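Local coordinates for 2-hydroxychromene-2-carboxylate isomerase (Pseudomonas putida, PDB 2IMF), which catalyses the reversible, glutathione-dependent isomerisation of 2-hydroxychromene-2-carboxylate to trans-o-hydroxybenzylidenepyruvate in the bacterial breakdown of naphthalene, at residues M1-F13 with G29-R41. Sequence-based numbering, arbitrary orientation. Where two conformers were deposited one is given.
Sequences MIVDFYFDFLSPF and GLTIRYNAIDLAR. With GSH (glutathione), chain E; TOM (4-(2-methoxyphenyl)-2-oxobut-3-enoic acid), chain F.
Phe7 lays one face of its ring over Ala36, whose CA sits 4.0 Å from the ring centroid in a CH-pi contact, while CB of Tyr34 comes in at the ring edge. With chi1 at 65°, CG stands between backbone N and C, and the ring swings across to the neighbouring strand. On the same side of the sheet CD2 of Phe5 meets CD2 of Tyr34 at 3.6 Å, and CG2 of Ile32 fits against CB of Phe5; helix 99-115 covers Phe7 and Tyr34. On the other side the Asn35 amide lies nearly flat on the Tyr6 ring, their planes 13° apart, and CD1 of Ile37 fills in against Tyr6 CB. Asn35 ND2 also reaches Phe5 O (3.3 Å) from above the carbonyl plane, adding to the backbone bond from Asn35 N. Strands 2-7 and 31-36 pair in parallel in the beta-alpha-beta unit of this thioredoxin-like fold. Beyond them, Asp8 OD2 takes Leu39 N on its anti lone pair (2.9 Å), and OD1, closing an Asx turn with Leu10 N, is hydrogen-bonded to Ser86 OG and Asn90 ND2. One carboxylate thus ties the turn ending at Ser11, the inferred nucleophile, whose OG is 3.2 Å from glutathione SG2, to the start of helix 39-46, where Leu39 lines both ligand pockets.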
loop_
_atom_site.group_PDB
_atom_site.type_symbol
_atom_site.label_atom_id
_atom_site.label_comp_id
_atom_site.label_asym_id
_atom_site.label_seq_id
_atom_site.Cartn_x
_atom_site.Cartn_y
_atom_site.Cartn_z
ATOM N N MET A 1 10.348 25.195 -0.790
ATOM C CA MET A 1 10.206 23.867 -0.102
ATOM C C MET A 1 10.673 22.736 -0.995
ATOM O O MET A 1 10.308 22.729 -2.171
ATOM C CB MET A 1 8.709 23.672 0.183
ATOM C CG MET A 1 8.305 22.422 0.941
ATOM S SD MET A 1 6.518 22.447 1.288
ATOM C CE MET A 1 6.271 24.097 1.992
ATOM N N ILE A 2 11.432 21.787 -0.430
ATOM C CA ILE A 2 12.072 20.689 -1.214
ATOM C C ILE A 2 11.624 19.298 -0.799
ATOM O O ILE A 2 11.684 18.934 0.379
ATOM C CB ILE A 2 13.635 20.706 -1.109
ATOM C CG1 ILE A 2 14.220 21.986 -1.728
ATOM C CG2 ILE A 2 14.239 19.599 -1.874
ATOM C CD1 ILE A 2 15.694 22.277 -1.359
ATOM N N VAL A 3 11.247 18.510 -1.803
ATOM C CA VAL A 3 10.949 17.061 -1.580
ATOM C C VAL A 3 11.935 16.219 -2.375
ATOM O O VAL A 3 12.151 16.483 -3.574
ATOM C CB VAL A 3 9.517 16.779 -2.007
ATOM C CG1 VAL A 3 9.229 15.295 -2.136
ATOM C CG2 VAL A 3 8.573 17.454 -1.004
ATOM N N ASP A 4 12.563 15.239 -1.766
ATOM C CA ASP A 4 13.355 14.277 -2.477
ATOM C C ASP A 4 12.450 13.133 -2.960
ATOM O O ASP A 4 11.697 12.571 -2.163
ATOM C CB ASP A 4 14.458 13.770 -1.562
ATOM C CG ASP A 4 15.439 14.896 -1.134
ATOM O OD1 ASP A 4 15.544 15.947 -1.838
ATOM O OD2 ASP A 4 16.076 14.737 -0.106
ATOM N N PHE A 5 12.548 12.820 -4.234
ATOM C CA PHE A 5 11.738 11.781 -4.884
ATOM C C PHE A 5 12.603 10.734 -5.466
ATOM O O PHE A 5 13.468 11.013 -6.317
ATOM C CB PHE A 5 10.917 12.504 -5.931
ATOM C CG PHE A 5 10.064 11.612 -6.817
ATOM C CD1 PHE A 5 9.336 10.506 -6.331
ATOM C CD2 PHE A 5 9.895 11.989 -8.171
ATOM C CE1 PHE A 5 8.513 9.743 -7.173
ATOM C CE2 PHE A 5 9.069 11.208 -9.026
ATOM C CZ PHE A 5 8.418 10.048 -8.500
ATOM N N TYR A 6 12.296 9.503 -5.086
ATOM C CA TYR A 6 13.068 8.337 -5.533
ATOM C C TYR A 6 12.156 7.456 -6.359
ATOM O O TYR A 6 11.070 7.088 -5.919
ATOM C CB TYR A 6 13.563 7.516 -4.350
ATOM C CG TYR A 6 14.553 8.261 -3.529
ATOM C CD1 TYR A 6 14.163 9.248 -2.554
ATOM C CD2 TYR A 6 15.879 8.108 -3.799
ATOM C CE1 TYR A 6 15.106 9.944 -1.811
ATOM C CE2 TYR A 6 16.893 8.859 -3.052
ATOM C CZ TYR A 6 16.419 9.742 -2.081
ATOM O OH TYR A 6 17.388 10.512 -1.370
ATOM N N PHE A 7 12.549 7.127 -7.580
ATOM C CA PHE A 7 11.699 6.383 -8.507
ATOM C C PHE A 7 12.593 5.460 -9.351
ATOM O O PHE A 7 13.825 5.645 -9.432
ATOM C CB PHE A 7 10.905 7.326 -9.434
ATOM C CG PHE A 7 11.785 8.132 -10.370
ATOM C CD1 PHE A 7 12.400 9.294 -9.952
ATOM C CD2 PHE A 7 12.072 7.683 -11.625
ATOM C CE1 PHE A 7 13.214 10.006 -10.819
ATOM C CE2 PHE A 7 12.940 8.342 -12.446
ATOM C CZ PHE A 7 13.487 9.540 -12.019
ATOM N N ASP A 8 11.947 4.483 -10.000
ATOM C CA ASP A 8 12.547 3.607 -11.039
ATOM C C ASP A 8 11.496 3.618 -12.156
ATOM O O ASP A 8 10.297 3.512 -11.859
ATOM C CB ASP A 8 12.767 2.202 -10.438
ATOM C CG ASP A 8 13.437 1.209 -11.401
ATOM O OD1 ASP A 8 13.189 1.303 -12.641
ATOM O OD2 ASP A 8 14.116 0.297 -10.918
ATOM N N PHE A 9 11.887 3.838 -13.414
ATOM C CA PHE A 9 10.864 3.940 -14.497
ATOM C C PHE A 9 10.095 2.625 -14.701
ATOM O O PHE A 9 9.078 2.672 -15.358
ATOM C CB PHE A 9 11.498 4.390 -15.830
ATOM C CG PHE A 9 11.913 5.838 -15.859
ATOM C CD1 PHE A 9 10.956 6.839 -15.778
ATOM C CD2 PHE A 9 13.229 6.161 -16.044
ATOM C CE1 PHE A 9 11.325 8.225 -15.836
ATOM C CE2 PHE A 9 13.657 7.532 -16.118
ATOM C CZ PHE A 9 12.708 8.533 -16.012
ATOM N N LEU A 10 10.545 1.516 -14.126
ATOM C CA LEU A 10 9.721 0.262 -14.214
ATOM C C LEU A 10 8.464 0.328 -13.405
ATOM O O LEU A 10 7.583 -0.495 -13.580
ATOM C CB LEU A 10 10.498 -1.003 -13.814
ATOM C CG LEU A 10 10.900 -1.131 -12.357
ATOM C CD1 LEU A 10 9.740 -1.647 -11.477
ATOM C CD2 LEU A 10 12.003 -2.142 -12.248
ATOM N N SER A 11 8.341 1.319 -12.497
ATOM C CA SER A 11 7.275 1.310 -11.476
ATOM C C SER A 11 6.054 2.112 -11.854
ATOM O O SER A 11 6.154 3.312 -11.954
ATOM C CB SER A 11 7.896 1.807 -10.186
ATOM O OG SER A 11 6.898 2.114 -9.184
ATOM N N PRO A 12 4.919 1.430 -12.007
ATOM C CA PRO A 12 3.700 2.183 -12.325
ATOM C C PRO A 12 3.203 3.031 -11.145
ATOM O O PRO A 12 2.574 4.038 -11.383
ATOM C CB PRO A 12 2.679 1.078 -12.682
ATOM C CG PRO A 12 3.158 -0.136 -11.916
ATOM C CD PRO A 12 4.706 -0.048 -11.909
ATOM N N PHE A 13 3.463 2.624 -9.901
ATOM C CA PHE A 13 3.120 3.492 -8.787
ATOM C C PHE A 13 3.997 4.725 -8.800
ATOM O O PHE A 13 3.538 5.813 -8.387
ATOM C CB PHE A 13 3.248 2.666 -7.507
ATOM C CG PHE A 13 2.133 1.632 -7.389
ATOM C CD1 PHE A 13 0.831 2.012 -7.097
ATOM C CD2 PHE A 13 2.414 0.316 -7.614
ATOM C CE1 PHE A 13 -0.182 1.077 -6.998
ATOM C CE2 PHE A 13 1.391 -0.672 -7.501
ATOM C CZ PHE A 13 0.111 -0.267 -7.222
ATOM N N GLY A 29 4.451 25.558 -6.876
ATOM C CA GLY A 29 5.888 25.845 -6.822
ATOM C C GLY A 29 6.721 24.939 -5.925
ATOM O O GLY A 29 7.835 25.303 -5.518
ATOM N N LEU A 30 6.225 23.737 -5.642
ATOM C CA LEU A 30 7.044 22.794 -4.862
ATOM C C LEU A 30 8.306 22.447 -5.661
ATOM O O LEU A 30 8.216 22.219 -6.863
ATOM C CB LEU A 30 6.237 21.516 -4.567
ATOM C CG LEU A 30 7.014 20.358 -3.917
ATOM C CD1 LEU A 30 7.421 20.810 -2.505
ATOM C CD2 LEU A 30 6.142 19.120 -3.850
ATOM N N THR A 31 9.455 22.391 -4.990
ATOM C CA THR A 31 10.722 21.983 -5.614
ATOM C C THR A 31 10.944 20.479 -5.416
ATOM O O THR A 31 10.992 20.024 -4.277
ATOM C CB THR A 31 11.891 22.660 -4.961
ATOM O OG1 THR A 31 11.762 24.087 -5.164
ATOM C CG2 THR A 31 13.226 22.212 -5.552
ATOM N N ILE A 32 11.176 19.751 -6.506
ATOM C CA ILE A 32 11.418 18.274 -6.417
ATOM C C ILE A 32 12.858 17.997 -6.731
ATOM O O ILE A 32 13.354 18.417 -7.808
ATOM C CB ILE A 32 10.605 17.512 -7.472
ATOM C CG1 ILE A 32 9.100 17.740 -7.282
ATOM C CG2 ILE A 32 10.899 15.998 -7.413
ATOM C CD1 ILE A 32 8.599 17.177 -5.962
ATOM N N ARG A 33 13.538 17.251 -5.869
ATOM C CA ARG A 33 14.834 16.710 -6.171
ATOM C C ARG A 33 14.644 15.242 -6.656
ATOM O O ARG A 33 14.307 14.339 -5.842
ATOM C CB ARG A 33 15.766 16.799 -4.968
ATOM C CG ARG A 33 17.120 16.247 -5.240
ATOM C CD ARG A 33 18.087 16.499 -4.045
ATOM N NE ARG A 33 17.628 17.592 -3.189
ATOM C CZ ARG A 33 17.735 17.630 -1.853
ATOM N NH1 ARG A 33 18.292 16.641 -1.175
ATOM N NH2 ARG A 33 17.265 18.660 -1.186
ATOM N N TYR A 34 14.872 14.993 -7.945
ATOM C CA TYR A 34 14.627 13.658 -8.552
ATOM C C TYR A 34 15.807 12.723 -8.398
ATOM O O TYR A 34 16.988 13.149 -8.543
ATOM C CB TYR A 34 14.383 13.815 -10.029
ATOM C CG TYR A 34 13.133 14.532 -10.362
ATOM C CD1 TYR A 34 13.156 15.934 -10.476
ATOM C CD2 TYR A 34 11.907 13.873 -10.550
ATOM C CE1 TYR A 34 12.007 16.650 -10.800
ATOM C CE2 TYR A 34 10.764 14.598 -10.870
ATOM C CZ TYR A 34 10.825 15.999 -10.962
ATOM O OH TYR A 34 9.701 16.693 -11.292
ATOM N N ASN A 35 15.534 11.456 -8.089
ATOM C CA ASN A 35 16.547 10.466 -7.967
ATOM C C ASN A 35 16.088 9.176 -8.666
ATOM O O ASN A 35 15.275 8.442 -8.121
ATOM C CB ASN A 35 16.787 10.149 -6.470
ATOM C CG ASN A 35 17.232 11.390 -5.650
ATOM O OD1 ASN A 35 18.409 11.765 -5.649
ATOM N ND2 ASN A 35 16.275 12.052 -5.047
ATOM N N ALA A 36 16.705 8.857 -9.804
ATOM C CA ALA A 36 16.415 7.573 -10.498
ATOM C C ALA A 36 17.288 6.498 -9.899
ATOM O O ALA A 36 18.527 6.651 -9.859
ATOM C CB ALA A 36 16.665 7.672 -12.006
ATOM N N ILE A 37 16.663 5.420 -9.392
ATOM C CA ILE A 37 17.436 4.376 -8.709
ATOM C C ILE A 37 16.994 2.994 -9.125
ATOM O O ILE A 37 15.934 2.811 -9.714
ATOM C CB ILE A 37 17.319 4.424 -7.137
ATOM C CG1 ILE A 37 15.820 4.348 -6.712
ATOM C CG2 ILE A 37 17.849 5.778 -6.642
ATOM C CD1 ILE A 37 15.651 4.184 -5.161
ATOM N N ASP A 38 17.821 2.022 -8.820
ATOM C CA ASP A 38 17.576 0.640 -9.227
ATOM C C ASP A 38 16.763 -0.112 -8.189
ATOM O O ASP A 38 17.336 -0.600 -7.166
ATOM C CB ASP A 38 18.919 -0.054 -9.486
ATOM C CG ASP A 38 18.770 -1.423 -10.111
ATOM O OD1 ASP A 38 17.724 -2.039 -10.122
ATOM O OD2 ASP A 38 19.810 -1.998 -10.543
ATOM N N LEU A 39 15.461 -0.288 -8.453
ATOM C CA LEU A 39 14.634 -0.989 -7.468
ATOM C C LEU A 39 15.184 -2.378 -7.138
ATOM O O LEU A 39 15.127 -2.828 -6.001
ATOM C CB LEU A 39 13.209 -1.141 -7.995
ATOM C CG LEU A 39 12.254 -1.922 -7.068
ATOM C CD1 LEU A 39 12.137 -1.261 -5.704
ATOM C CD2 LEU A 39 10.925 -2.112 -7.748
ATOM N N ALA A 40 15.727 -3.018 -8.192
ATOM C CA ALA A 40 16.107 -4.412 -7.956
ATOM C C ALA A 40 17.207 -4.436 -6.970
ATOM O O ALA A 40 17.283 -5.290 -6.064
ATOM C CB ALA A 40 16.593 -5.107 -9.245
ATOM N N ARG A 41 18.133 -3.504 -7.087
ATOM C CA ARG A 41 19.218 -3.449 -6.148
ATOM C C ARG A 41 18.769 -3.066 -4.736
ATOM O O ARG A 41 19.245 -3.593 -3.723
ATOM C CB ARG A 41 20.269 -2.448 -6.621
ATOM C CG ARG A 41 21.545 -3.032 -7.086
ATOM C CD ARG A 41 22.276 -1.890 -7.800
ATOM N NE ARG A 41 22.968 -2.362 -8.991
ATOM C CZ ARG A 41 24.276 -2.232 -9.169
ATOM N NH1 ARG A 41 24.994 -1.624 -8.231
ATOM N NH2 ARG A 41 24.855 -2.694 -10.281
HETATM N N1 GSH E . 0.673 1.022 -2.107
HETATM C CA1 GSH E . 1.642 1.521 -3.030
HETATM C C1 GSH E . 1.271 2.752 -3.775
HETATM O O11 GSH E . 2.141 3.390 -4.373
HETATM O O12 GSH E . 0.026 2.839 -3.854
HETATM C CB1 GSH E . 2.562 0.444 -3.592
HETATM C CG1 GSH E . 3.936 0.879 -4.100
HETATM C CD1 GSH E . 4.703 -0.303 -4.621
HETATM O OE1 GSH E . 4.149 -1.511 -4.577
HETATM N N2 GSH E . 5.897 -0.137 -5.141
HETATM C CA2 GSH E . 6.786 -1.230 -5.511
HETATM C C2 GSH E . 7.849 -1.488 -4.534
HETATM O O2 GSH E . 8.525 -0.434 -4.030
HETATM C CB2 GSH E . 7.439 -0.867 -6.883
HETATM S SG2 GSH E . 6.242 -0.933 -8.271
HETATM N N3 GSH E . 8.109 -2.698 -4.133
HETATM C CA3 GSH E . 9.016 -2.896 -3.002
HETATM C C3 GSH E . 8.247 -3.559 -1.882
HETATM O O31 GSH E . 8.855 -3.775 -0.818
HETATM O O32 GSH E . 7.040 -3.929 -2.066
HETATM O O8 TOM F . 6.465 -5.869 -8.439
HETATM C C9 TOM F . 7.393 -5.068 -8.418
HETATM C C10 TOM F . 8.774 -5.428 -8.226
HETATM O O11 TOM F . 9.089 -5.722 -7.047
HETATM O O10 TOM F . 9.576 -5.341 -9.178
HETATM C C8 TOM F . 7.196 -3.586 -8.500
HETATM C C7 TOM F . 6.042 -2.968 -8.599
HETATM C C1 TOM F . 4.995 -3.264 -9.654
HETATM C C6 TOM F . 3.694 -3.288 -9.191
HETATM C C5 TOM F . 2.660 -3.577 -10.074
HETATM C C4 TOM F . 2.964 -3.767 -11.433
HETATM C C3 TOM F . 4.258 -3.731 -11.910
HETATM C C2 TOM F . 5.282 -3.463 -10.983
HETATM O O2 TOM F . 6.582 -3.376 -11.344
HETATM C C11 TOM F . 6.760 -3.305 -12.760
HETATM O O HOH W 1 15.378 -1.965 -11.491
#